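Local coordinates for PfEMP1 variant 1 of strain MC (Plasmodium falciparum, PDB 5LGD), which probably binds a host cell-surface receptor, this piece being a helical, disulfide-linked domain of the DBL clan within a much longer malaria-parasite adhesin, at residues M5-F10 with D68-Q73; M18-I23 with A106-R111; K24-H29 with Q150-E155. All coordinates share one frame; numbering follows the deposited sequence.

Contact 1: M5-F10 with D68-Q73; sequences MSYNAF and DHFRKQ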
loop_
_atom_site.group_PDB
_atom_site.type_symbol
_atom_site.label_atom_id
_atom_site.label_comp_id
_atom_site.label_asym_id
_atom_site.label_seq_id
_atom_site.Cartn_x
_atom_site.Cartn_y
_atom_site.Cartn_z
ATOM N N MET B 5 -30.865 8.589 8.922
ATOM C CA MET B 5 -30.061 7.649 8.154
ATOM C C MET B 5 -28.598 7.763 8.610
ATOM O O MET B 5 -28.339 8.364 9.657
ATOM C CB MET B 5 -30.185 8.020 6.660
ATOM C CG MET B 5 -29.912 9.488 6.365
ATOM S SD MET B 5 -30.968 10.216 5.066
ATOM C CE MET B 5 -32.076 11.147 6.070
ATOM N N SER B 6 -27.640 7.213 7.819
ATOM C CA SER B 6 -26.204 7.328 8.114
ATOM C C SER B 6 -25.819 8.803 8.007
ATOM O O SER B 6 -26.474 9.541 7.262
ATOM C CB SER B 6 -25.375 6.493 7.140
ATOM O OG SER B 6 -25.148 7.121 5.882
ATOM N N TYR B 7 -24.784 9.242 8.750
ATOM C CA TYR B 7 -24.333 10.638 8.707
ATOM C C TYR B 7 -23.982 11.061 7.264
ATOM O O TYR B 7 -24.541 12.040 6.786
ATOM C CB TYR B 7 -23.212 10.948 9.726
ATOM C CG TYR B 7 -22.734 12.384 9.645
ATOM C CD1 TYR B 7 -23.547 13.441 10.064
ATOM C CD2 TYR B 7 -21.495 12.695 9.092
ATOM C CE1 TYR B 7 -23.127 14.765 9.946
ATOM C CE2 TYR B 7 -21.057 14.013 8.990
ATOM C CZ TYR B 7 -21.878 15.044 9.403
ATOM O OH TYR B 7 -21.435 16.333 9.244
ATOM N N ASN B 8 -23.198 10.242 6.532
ATOM C CA ASN B 8 -22.822 10.495 5.134
ATOM C C ASN B 8 -24.062 10.711 4.265
ATOM O O ASN B 8 -24.166 11.747 3.625
ATOM C CB ASN B 8 -21.916 9.387 4.580
ATOM C CG ASN B 8 -21.408 9.657 3.165
ATOM O OD1 ASN B 8 -21.977 9.188 2.153
ATOM N ND2 ASN B 8 -20.331 10.430 3.063
ATOM N N ALA B 9 -25.052 9.804 4.346
ATOM C CA ALA B 9 -26.327 9.903 3.609
ATOM C C ALA B 9 -27.086 11.177 3.971
ATOM O O ALA B 9 -27.570 11.880 3.075
ATOM C CB ALA B 9 -27.198 8.692 3.905
ATOM N N PHE B 10 -27.191 11.472 5.295
ATOM C CA PHE B 10 -27.896 12.648 5.775
ATOM C C PHE B 10 -27.255 13.939 5.298
ATOM O O PHE B 10 -27.959 14.832 4.814
ATOM C CB PHE B 10 -28.034 12.631 7.307
ATOM C CG PHE B 10 -28.778 13.832 7.826
ATOM C CD1 PHE B 10 -30.163 13.850 7.850
ATOM C CD2 PHE B 10 -28.091 14.958 8.271
ATOM C CE1 PHE B 10 -30.851 14.984 8.281
ATOM C CE2 PHE B 10 -28.781 16.073 8.744
ATOM C CZ PHE B 10 -30.153 16.094 8.708
ATOM N N ASP B 68 -20.604 20.422 13.350
ATOM C CA ASP B 68 -20.180 19.951 14.668
ATOM C C ASP B 68 -19.984 18.444 14.708
ATOM O O ASP B 68 -18.980 17.997 15.258
ATOM C CB ASP B 68 -21.136 20.452 15.765
ATOM C CG ASP B 68 -20.832 21.872 16.216
ATOM O OD1 ASP B 68 -19.625 22.217 16.337
ATOM O OD2 ASP B 68 -21.794 22.622 16.504
ATOM N N HIS B 69 -20.871 17.663 14.061
ATOM C CA HIS B 69 -20.696 16.204 14.016
ATOM C C HIS B 69 -19.552 15.824 13.066
ATOM O O HIS B 69 -18.845 14.851 13.332
ATOM C CB HIS B 69 -22.000 15.468 13.614
ATOM C CG HIS B 69 -21.951 14.007 13.953
ATOM N ND1 HIS B 69 -21.827 13.046 12.975
ATOM C CD2 HIS B 69 -21.908 13.400 15.161
ATOM C CE1 HIS B 69 -21.749 11.889 13.603
ATOM N NE2 HIS B 69 -21.789 12.049 14.919
ATOM N N PHE B 70 -19.344 16.616 11.988
ATOM C CA PHE B 70 -18.267 16.394 11.010
ATOM C C PHE B 70 -16.895 16.493 11.669
ATOM O O PHE B 70 -15.974 15.764 11.311
ATOM C CB PHE B 70 -18.360 17.419 9.866
ATOM C CG PHE B 70 -17.602 17.044 8.620
ATOM C CD1 PHE B 70 -16.273 17.407 8.461
ATOM C CD2 PHE B 70 -18.219 16.342 7.600
ATOM C CE1 PHE B 70 -15.579 17.071 7.309
ATOM C CE2 PHE B 70 -17.516 15.986 6.461
ATOM C CZ PHE B 70 -16.203 16.368 6.316
ATOM N N ARG B 71 -16.754 17.437 12.582
ATOM C CA ARG B 71 -15.533 17.699 13.331
ATOM C C ARG B 71 -15.259 16.601 14.369
ATOM O O ARG B 71 -14.172 16.564 14.944
ATOM C CB ARG B 71 -15.591 19.088 13.986
ATOM C CG ARG B 71 -15.509 20.197 12.952
ATOM C CD ARG B 71 -15.354 21.552 13.616
ATOM N NE ARG B 71 -15.447 22.609 12.611
ATOM C CZ ARG B 71 -16.445 23.478 12.515
ATOM N NH1 ARG B 71 -16.448 24.389 11.551
ATOM N NH2 ARG B 71 -17.424 23.476 13.411
ATOM N N LYS B 72 -16.243 15.703 14.606
ATOM C CA LYS B 72 -16.080 14.608 15.559
ATOM C C LYS B 72 -15.577 13.317 14.894
ATOM O O LYS B 72 -15.293 12.360 15.624
ATOM C CB LYS B 72 -17.353 14.388 16.393
ATOM C CG LYS B 72 -17.491 15.451 17.471
ATOM C CD LYS B 72 -18.925 15.780 17.851
ATOM C CE LYS B 72 -18.955 17.099 18.594
ATOM N NZ LYS B 72 -20.281 17.388 19.200
ATOM N N GLN B 73 -15.385 13.305 13.523
ATOM C CA GLN B 73 -14.880 12.114 12.813
ATOM C C GLN B 73 -13.467 11.701 13.261
ATOM O O GLN B 73 -12.570 12.543 13.399
ATOM C CB GLN B 73 -14.948 12.256 11.309
ATOM C CG GLN B 73 -16.337 12.537 10.742
ATOM C CD GLN B 73 -16.184 12.853 9.281
ATOM O OE1 GLN B 73 -16.166 11.962 8.426
ATOM N NE2 GLN B 73 -16.008 14.123 8.977
#
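Tyr7 packs its ring against His69 and its hydroxyl end against Phe70, and nearly all of the packing is done by these three residues. With CG of Tyr7 anti to the backbone N (chi1 179°), the ring reaches out from the first turn of its helix. His69 turns its edge to one face of that ring in a T-shaped pair, the centroids of the Tyr7 and His69 rings 4.7 Å apart and the planes at 65°. His69 ND1 comes closest, 3.4 Å from Tyr7 CD1, near the rim. Tyr7 OH is 3.3 Å from Phe70 CB, lies at the edge of the Phe70 ring near its plane, and hydrogen-bonds Ile66 O, one turn before Phe70. The contact joins the start of helix 7-29, where Ser6 OG caps the helix by accepting from Ala9 N (3.1 Å), to the C-terminal part of helix 45-70. Phe70 to Gln73 form a type I turn, and Gln73 NE2 returns over the Phe70 ring to bond Phe70 O at 2.9 Å. The buried Phe70 side is dense, covered by helix 82-90 and by an aromatic side chain of another protein. The His69 side is looser: partly exposed, His69 also touches Glu1 and Lys3 of the N-terminal loop.

Contact 2: M18-I23 with A106-R111; sequences MLIDSI and ANEIKR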
loop_
_atom_site.group_PDB
_atom_site.type_symbol
_atom_site.label_atom_id
_atom_site.label_comp_id
_atom_site.label_asym_id
_atom_site.label_seq_id
_atom_site.Cartn_x
_atom_site.Cartn_y
_atom_site.Cartn_z
ATOM N N MET B 18 -31.204 21.830 0.823
ATOM C CA MET B 18 -31.127 23.254 1.120
ATOM C C MET B 18 -30.869 24.056 -0.185
ATOM O O MET B 18 -31.527 25.085 -0.403
ATOM C CB MET B 18 -30.185 23.580 2.304
ATOM C CG MET B 18 -28.783 23.966 1.935
ATOM S SD MET B 18 -28.695 25.730 1.569
ATOM C CE MET B 18 -27.012 25.861 1.291
ATOM N N LEU B 19 -30.037 23.516 -1.094
ATOM C CA LEU B 19 -29.725 24.150 -2.385
ATOM C C LEU B 19 -30.953 24.262 -3.254
ATOM O O LEU B 19 -31.162 25.295 -3.909
ATOM C CB LEU B 19 -28.611 23.381 -3.111
ATOM C CG LEU B 19 -27.211 23.465 -2.436
ATOM C CD1 LEU B 19 -26.197 22.604 -3.167
ATOM C CD2 LEU B 19 -26.712 24.877 -2.394
ATOM N N ILE B 20 -31.805 23.224 -3.173
ATOM C CA ILE B 20 -33.063 23.098 -3.886
ATOM C C ILE B 20 -34.075 24.080 -3.309
ATOM O O ILE B 20 -34.748 24.767 -4.063
ATOM C CB ILE B 20 -33.537 21.602 -3.955
ATOM C CG1 ILE B 20 -32.648 20.749 -4.928
ATOM C CG2 ILE B 20 -34.999 21.457 -4.372
ATOM C CD1 ILE B 20 -32.241 21.352 -6.198
ATOM N N ASP B 21 -34.153 24.179 -2.000
ATOM C CA ASP B 21 -35.034 25.122 -1.310
ATOM C C ASP B 21 -34.641 26.558 -1.651
ATOM O O ASP B 21 -35.503 27.372 -1.972
ATOM C CB ASP B 21 -35.013 24.871 0.194
ATOM C CG ASP B 21 -35.693 23.609 0.686
ATOM O OD1 ASP B 21 -36.503 23.039 -0.065
ATOM O OD2 ASP B 21 -35.455 23.225 1.847
ATOM N N SER B 22 -33.339 26.845 -1.697
ATOM C CA SER B 22 -32.836 28.170 -2.075
ATOM C C SER B 22 -33.357 28.554 -3.492
ATOM O O SER B 22 -33.874 29.656 -3.679
ATOM C CB SER B 22 -31.312 28.208 -1.976
ATOM O OG SER B 22 -30.816 29.526 -2.127
ATOM N N ILE B 23 -33.344 27.605 -4.430
ATOM C CA ILE B 23 -33.869 27.794 -5.793
ATOM C C ILE B 23 -35.392 27.941 -5.783
ATOM O O ILE B 23 -35.934 28.749 -6.541
ATOM C CB ILE B 23 -33.457 26.615 -6.730
ATOM C CG1 ILE B 23 -31.926 26.522 -6.930
ATOM C CG2 ILE B 23 -34.214 26.653 -8.064
ATOM C CD1 ILE B 23 -31.469 25.086 -7.333
ATOM N N ALA B 106 -28.963 16.355 -14.019
ATOM C CA ALA B 106 -28.078 17.376 -14.585
ATOM C C ALA B 106 -28.672 18.782 -14.580
ATOM O O ALA B 106 -27.936 19.771 -14.449
ATOM C CB ALA B 106 -27.677 16.979 -16.000
ATOM N N ASN B 107 -29.985 18.884 -14.742
ATOM C CA ASN B 107 -30.669 20.169 -14.778
ATOM C C ASN B 107 -30.755 20.794 -13.435
ATOM O O ASN B 107 -30.690 22.013 -13.311
ATOM C CB ASN B 107 -32.029 20.038 -15.396
ATOM C CG ASN B 107 -32.561 21.359 -15.836
ATOM O OD1 ASN B 107 -32.027 22.017 -16.724
ATOM N ND2 ASN B 107 -33.537 21.830 -15.137
ATOM N N GLU B 108 -30.896 19.959 -12.411
ATOM C CA GLU B 108 -30.872 20.392 -11.038
ATOM C C GLU B 108 -29.453 20.999 -10.794
ATOM O O GLU B 108 -29.357 22.055 -10.171
ATOM C CB GLU B 108 -31.182 19.178 -10.143
ATOM C CG GLU B 108 -30.845 19.322 -8.693
ATOM C CD GLU B 108 -31.230 18.074 -7.938
ATOM O OE1 GLU B 108 -32.417 17.972 -7.550
ATOM O OE2 GLU B 108 -30.353 17.200 -7.739
ATOM N N ILE B 109 -28.396 20.407 -11.396
ATOM C CA ILE B 109 -27.016 20.908 -11.261
ATOM C C ILE B 109 -26.896 22.269 -11.946
ATOM O O ILE B 109 -26.398 23.201 -11.326
ATOM C CB ILE B 109 -25.953 19.878 -11.743
ATOM C CG1 ILE B 109 -25.995 18.601 -10.896
ATOM C CG2 ILE B 109 -24.529 20.487 -11.833
ATOM C CD1 ILE B 109 -25.636 18.736 -9.450
ATOM N N LYS B 110 -27.456 22.412 -13.166
ATOM C CA LYS B 110 -27.479 23.686 -13.906
ATOM C C LYS B 110 -28.033 24.840 -13.030
ATOM O O LYS B 110 -27.421 25.906 -12.978
ATOM C CB LYS B 110 -28.329 23.541 -15.180
ATOM C CG LYS B 110 -28.198 24.679 -16.196
ATOM C CD LYS B 110 -29.057 24.359 -17.410
ATOM C CE LYS B 110 -28.735 25.237 -18.578
ATOM N NZ LYS B 110 -29.449 24.781 -19.792
ATOM N N ARG B 111 -29.211 24.610 -12.378
ATOM C CA ARG B 111 -29.914 25.556 -11.498
ATOM C C ARG B 111 -29.049 25.930 -10.277
ATOM O O ARG B 111 -28.996 27.108 -9.897
ATOM C CB ARG B 111 -31.285 24.985 -11.007
ATOM C CG ARG B 111 -32.294 24.565 -12.096
ATOM C CD ARG B 111 -33.795 24.523 -11.707
ATOM N NE ARG B 111 -34.125 24.167 -10.317
ATOM C CZ ARG B 111 -34.163 22.929 -9.823
ATOM N NH1 ARG B 111 -33.817 21.900 -10.571
ATOM N NH2 ARG B 111 -34.477 22.724 -8.552
#
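A helix-helix crossing in the all-helical core places Ile20 and Ile23, one turn apart on helix 7-29, against Glu108 and Arg111, likewise one turn apart on the first turns of helix 106-118. The axes of segments 18-23 and 106-111 pass 10.8 Å apart at a crossing angle of 65°, and between these segments two side chains from each meet. Ile20 presents the end of its longer branch: with chi2 at -41°, CD1 is swung round to lie 3.5 Å from Glu108 CG, the two side chains crossing at about a right angle. Glu108 is extended beyond CG, so its aliphatic part lies beside the isoleucine while the carboxylate travels on. OE1 still brushes Ile20 CD1 at 3.6 Å, but its polar partner is His16 NE2, one turn back on the isoleucine helix. Ile23 uses both branches. CD1 rests 3.7 Å from Arg111 CB, near the backbone of the opposing helix, while CG2 meets the arginine farther out. Arg111 was deposited in two conformers. In the one described here the chain is bent at its third torsion, which brings NE to 3.4 Å from Ile23 CG2, near the guanidinium plane at its edge, and NH2 to 3.5 Å from Ile20 CD1; the second conformer makes both placements less certain. A glycerol, probably from the crystallisation liquor, lies nearby and is bonded by Asn107 ND2. Ile112, next to Arg111, continues the apolar seam against Leu19, Ile20 and Ile23. Isoleucine methyls thus lie against the aliphatic part of Glu108, Arg111 CB and the guanidinium nitrogens: cohesion between these segments rests on van der Waals and hydrophobic contact, while the Glu108 carboxylate is satisfied through His16.

Contact 3: K24-H29 with Q150-E155; sequences KWRDEH and QHEQKE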
loop_
_atom_site.group_PDB
_atom_site.type_symbol
_atom_site.label_atom_id
_atom_site.label_comp_id
_atom_site.label_asym_id
_atom_site.label_seq_id
_atom_site.Cartn_x
_atom_site.Cartn_y
_atom_site.Cartn_z
ATOM N N LYS B 24 -36.079 27.103 -4.982
ATOM C CA LYS B 24 -37.550 27.100 -4.893
ATOM C C LYS B 24 -38.103 28.411 -4.329
ATOM O O LYS B 24 -39.264 28.709 -4.584
ATOM C CB LYS B 24 -38.063 25.895 -4.090
ATOM C CG LYS B 24 -38.116 24.602 -4.880
ATOM C CD LYS B 24 -38.175 23.424 -3.918
ATOM C CE LYS B 24 -39.076 22.317 -4.403
ATOM N NZ LYS B 24 -38.426 21.472 -5.441
ATOM N N TRP B 25 -37.269 29.199 -3.584
ATOM C CA TRP B 25 -37.679 30.511 -3.075
ATOM C C TRP B 25 -37.895 31.463 -4.238
ATOM O O TRP B 25 -38.859 32.213 -4.235
ATOM C CB TRP B 25 -36.668 31.079 -2.076
ATOM C CG TRP B 25 -36.914 30.594 -0.684
ATOM C CD1 TRP B 25 -36.136 29.727 0.032
ATOM C CD2 TRP B 25 -38.023 30.936 0.166
ATOM N NE1 TRP B 25 -36.684 29.519 1.280
ATOM C CE2 TRP B 25 -37.856 30.232 1.379
ATOM C CE3 TRP B 25 -39.156 31.753 0.009
ATOM C CZ2 TRP B 25 -38.757 30.363 2.452
ATOM C CZ3 TRP B 25 -40.049 31.874 1.064
ATOM C CH2 TRP B 25 -39.866 31.157 2.255
ATOM N N ARG B 26 -37.053 31.353 -5.269
ATOM C CA ARG B 26 -37.165 32.147 -6.485
ATOM C C ARG B 26 -38.228 31.599 -7.409
ATOM O O ARG B 26 -39.004 32.384 -7.938
ATOM C CB ARG B 26 -35.814 32.296 -7.188
ATOM C CG ARG B 26 -34.868 33.273 -6.465
ATOM C CD ARG B 26 -34.112 32.618 -5.313
ATOM N NE ARG B 26 -33.069 33.492 -4.793
ATOM C CZ ARG B 26 -32.416 33.291 -3.662
ATOM N NH1 ARG B 26 -32.729 32.259 -2.880
ATOM N NH2 ARG B 26 -31.473 34.139 -3.276
ATOM N N ASP B 27 -38.328 30.268 -7.548
ATOM C CA ASP B 27 -39.342 29.599 -8.413
ATOM C C ASP B 27 -40.784 29.900 -7.956
ATOM O O ASP B 27 -41.679 30.107 -8.781
ATOM C CB ASP B 27 -39.116 28.082 -8.385
ATOM C CG ASP B 27 -37.954 27.609 -9.229
ATOM O OD1 ASP B 27 -37.173 28.477 -9.711
ATOM O OD2 ASP B 27 -37.833 26.374 -9.432
ATOM N N GLU B 28 -40.985 29.957 -6.628
ATOM C CA GLU B 28 -42.285 30.231 -6.008
ATOM C C GLU B 28 -42.519 31.728 -5.698
ATOM O O GLU B 28 -43.608 32.234 -5.975
ATOM C CB GLU B 28 -42.490 29.348 -4.752
ATOM C CG GLU B 28 -42.903 27.925 -5.100
ATOM C CD GLU B 28 -42.613 26.869 -4.053
ATOM O OE1 GLU B 28 -41.926 25.877 -4.385
ATOM O OE2 GLU B 28 -43.098 27.015 -2.909
ATOM N N HIS B 29 -41.506 32.424 -5.122
ATOM C CA HIS B 29 -41.649 33.823 -4.701
ATOM C C HIS B 29 -40.579 34.755 -5.273
ATOM O O HIS B 29 -40.117 35.680 -4.583
ATOM C CB HIS B 29 -41.733 33.924 -3.172
ATOM C CG HIS B 29 -42.545 32.829 -2.567
ATOM N ND1 HIS B 29 -43.920 32.854 -2.596
ATOM C CD2 HIS B 29 -42.140 31.677 -1.986
ATOM C CE1 HIS B 29 -44.313 31.730 -2.017
ATOM N NE2 HIS B 29 -43.277 30.990 -1.634
ATOM N N GLN B 150 -24.679 33.120 4.036
ATOM C CA GLN B 150 -24.345 34.531 4.290
ATOM C C GLN B 150 -25.009 35.390 3.197
ATOM O O GLN B 150 -25.667 36.392 3.504
ATOM C CB GLN B 150 -22.819 34.738 4.295
ATOM C CG GLN B 150 -22.198 34.705 5.696
ATOM C CD GLN B 150 -20.956 33.856 5.851
ATOM O OE1 GLN B 150 -20.039 33.852 5.014
ATOM N NE2 GLN B 150 -20.865 33.188 6.994
ATOM N N HIS B 151 -24.875 34.948 1.920
ATOM C CA HIS B 151 -25.476 35.607 0.757
ATOM C C HIS B 151 -27.001 35.676 0.908
ATOM O O HIS B 151 -27.611 36.706 0.596
ATOM C CB HIS B 151 -25.093 34.879 -0.545
ATOM C CG HIS B 151 -25.854 35.355 -1.743
ATOM N ND1 HIS B 151 -25.421 36.436 -2.485
ATOM C CD2 HIS B 151 -27.024 34.908 -2.257
ATOM C CE1 HIS B 151 -26.322 36.596 -3.438
ATOM N NE2 HIS B 151 -27.306 35.699 -3.343
ATOM N N GLU B 152 -27.600 34.585 1.406
ATOM C CA GLU B 152 -29.036 34.447 1.629
ATOM C C GLU B 152 -29.532 35.436 2.668
ATOM O O GLU B 152 -30.613 35.996 2.512
ATOM C CB GLU B 152 -29.399 32.992 1.993
ATOM C CG GLU B 152 -29.231 32.001 0.845
ATOM C CD GLU B 152 -30.091 32.243 -0.384
ATOM O OE1 GLU B 152 -31.167 31.611 -0.477
ATOM O OE2 GLU B 152 -29.644 32.975 -1.300
ATOM N N GLN B 153 -28.732 35.662 3.714
ATOM C CA GLN B 153 -29.021 36.611 4.786
ATOM C C GLN B 153 -29.062 38.049 4.237
ATOM O O GLN B 153 -29.875 38.845 4.694
ATOM C CB GLN B 153 -27.973 36.481 5.890
ATOM C CG GLN B 153 -28.387 37.112 7.221
ATOM C CD GLN B 153 -29.401 36.262 7.958
ATOM O OE1 GLN B 153 -29.057 35.255 8.597
ATOM N NE2 GLN B 153 -30.670 36.660 7.903
ATOM N N LYS B 154 -28.188 38.362 3.251
ATOM C CA LYS B 154 -28.101 39.661 2.580
ATOM C C LYS B 154 -29.248 39.861 1.612
ATOM O O LYS B 154 -29.728 40.980 1.508
ATOM C CB LYS B 154 -26.742 39.858 1.891
ATOM C CG LYS B 154 -25.615 40.147 2.883
ATOM C CD LYS B 154 -24.272 39.590 2.423
ATOM C CE LYS B 154 -23.232 39.639 3.522
ATOM N NZ LYS B 154 -21.905 39.145 3.063
ATOM N N GLU B 155 -29.705 38.789 0.920
ATOM C CA GLU B 155 -30.842 38.864 0.001
ATOM C C GLU B 155 -32.174 39.041 0.729
ATOM O O GLU B 155 -33.009 39.816 0.268
ATOM C CB GLU B 155 -30.888 37.687 -0.976
ATOM C CG GLU B 155 -29.835 37.791 -2.070
ATOM C CD GLU B 155 -29.879 39.050 -2.920
ATOM O OE1 GLU B 155 -30.936 39.311 -3.538
ATOM O OE2 GLU B 155 -28.868 39.793 -2.940
#
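Bends at the second torsion of both side chains bring Arg26 and Glu152 together: Arg26 turns at CB-CG (chi2 83°) and then runs straight, Glu152 is also bent there (chi2 -62°), and the two ends meet from opposite directions. This reach is needed, since the axes of segments 24-29 and 150-155 are 14.0 Å apart at their closest. The guanidinium meets the carboxylate end-on, each terminal nitrogen serving a different oxygen. Arg26 NH1 donates to Glu152 OE1 at 2.9 Å, almost straight, in the guanidinium plane and onto the syn lone pair. Arg26 NH2 donates to Glu152 OE2, also at 2.9 Å, in a more bent bond tilted out of both planes, though still from the syn side. The planes are 18° apart, so this is a nearly flat, two-bond salt bridge that fixes the rotation of both groups. Each group has a further hold on helix 7-29: Ser22 OG bonds Glu152 OE1, and Arg26 NH1 also donates to Ser22 O, one turn back. Glu152 OE1 is therefore gripped twice, which should help to keep this buried carboxylate ionised. Around the NH2 corner, Glu155 CG approaches Arg26 NH2 to 4.2 Å. His151 NE2 stands 4.4 Å from Arg26 NH2, close but not bonded, and nearer the arginine than the Glu155 carboxylate, whose OE1 is 5.2 Å from Arg26 NH2. The salt bridge links helix 7-29 to helix 144-162, segments 24-29 and 150-155 running in roughly the same direction. Helix 45-70 packs against both: its Phe52 and Trp55 touch Glu152 as well as Trp25, Trp55 meeting the Trp25 ring edge-to-face, and the Cys49-Cys159 disulfide ties it covalently to helix 144-162.

Overall arrangement
All three contacts hang on helix 7-29, in order along it: contact 1 at its start with helix 45-70, contact 2 in its middle with helix 106-118, and contact 3 at its end with helix 144-162. Contacts 2 and 3 have centres 12 Å apart and touch directly, joined through Ser22 of the one and Glu152 of the other. Contact 1 is more remote, its centre 22 Å from that of contact 2 and 26 Å from that of contact 3; contacts 1 and 3 lie on opposite sides of the chain's centre. Of the three, contact 1 alone is reached by another protein chain in the assembly, which meets Asn8, Phe70 and Gln73.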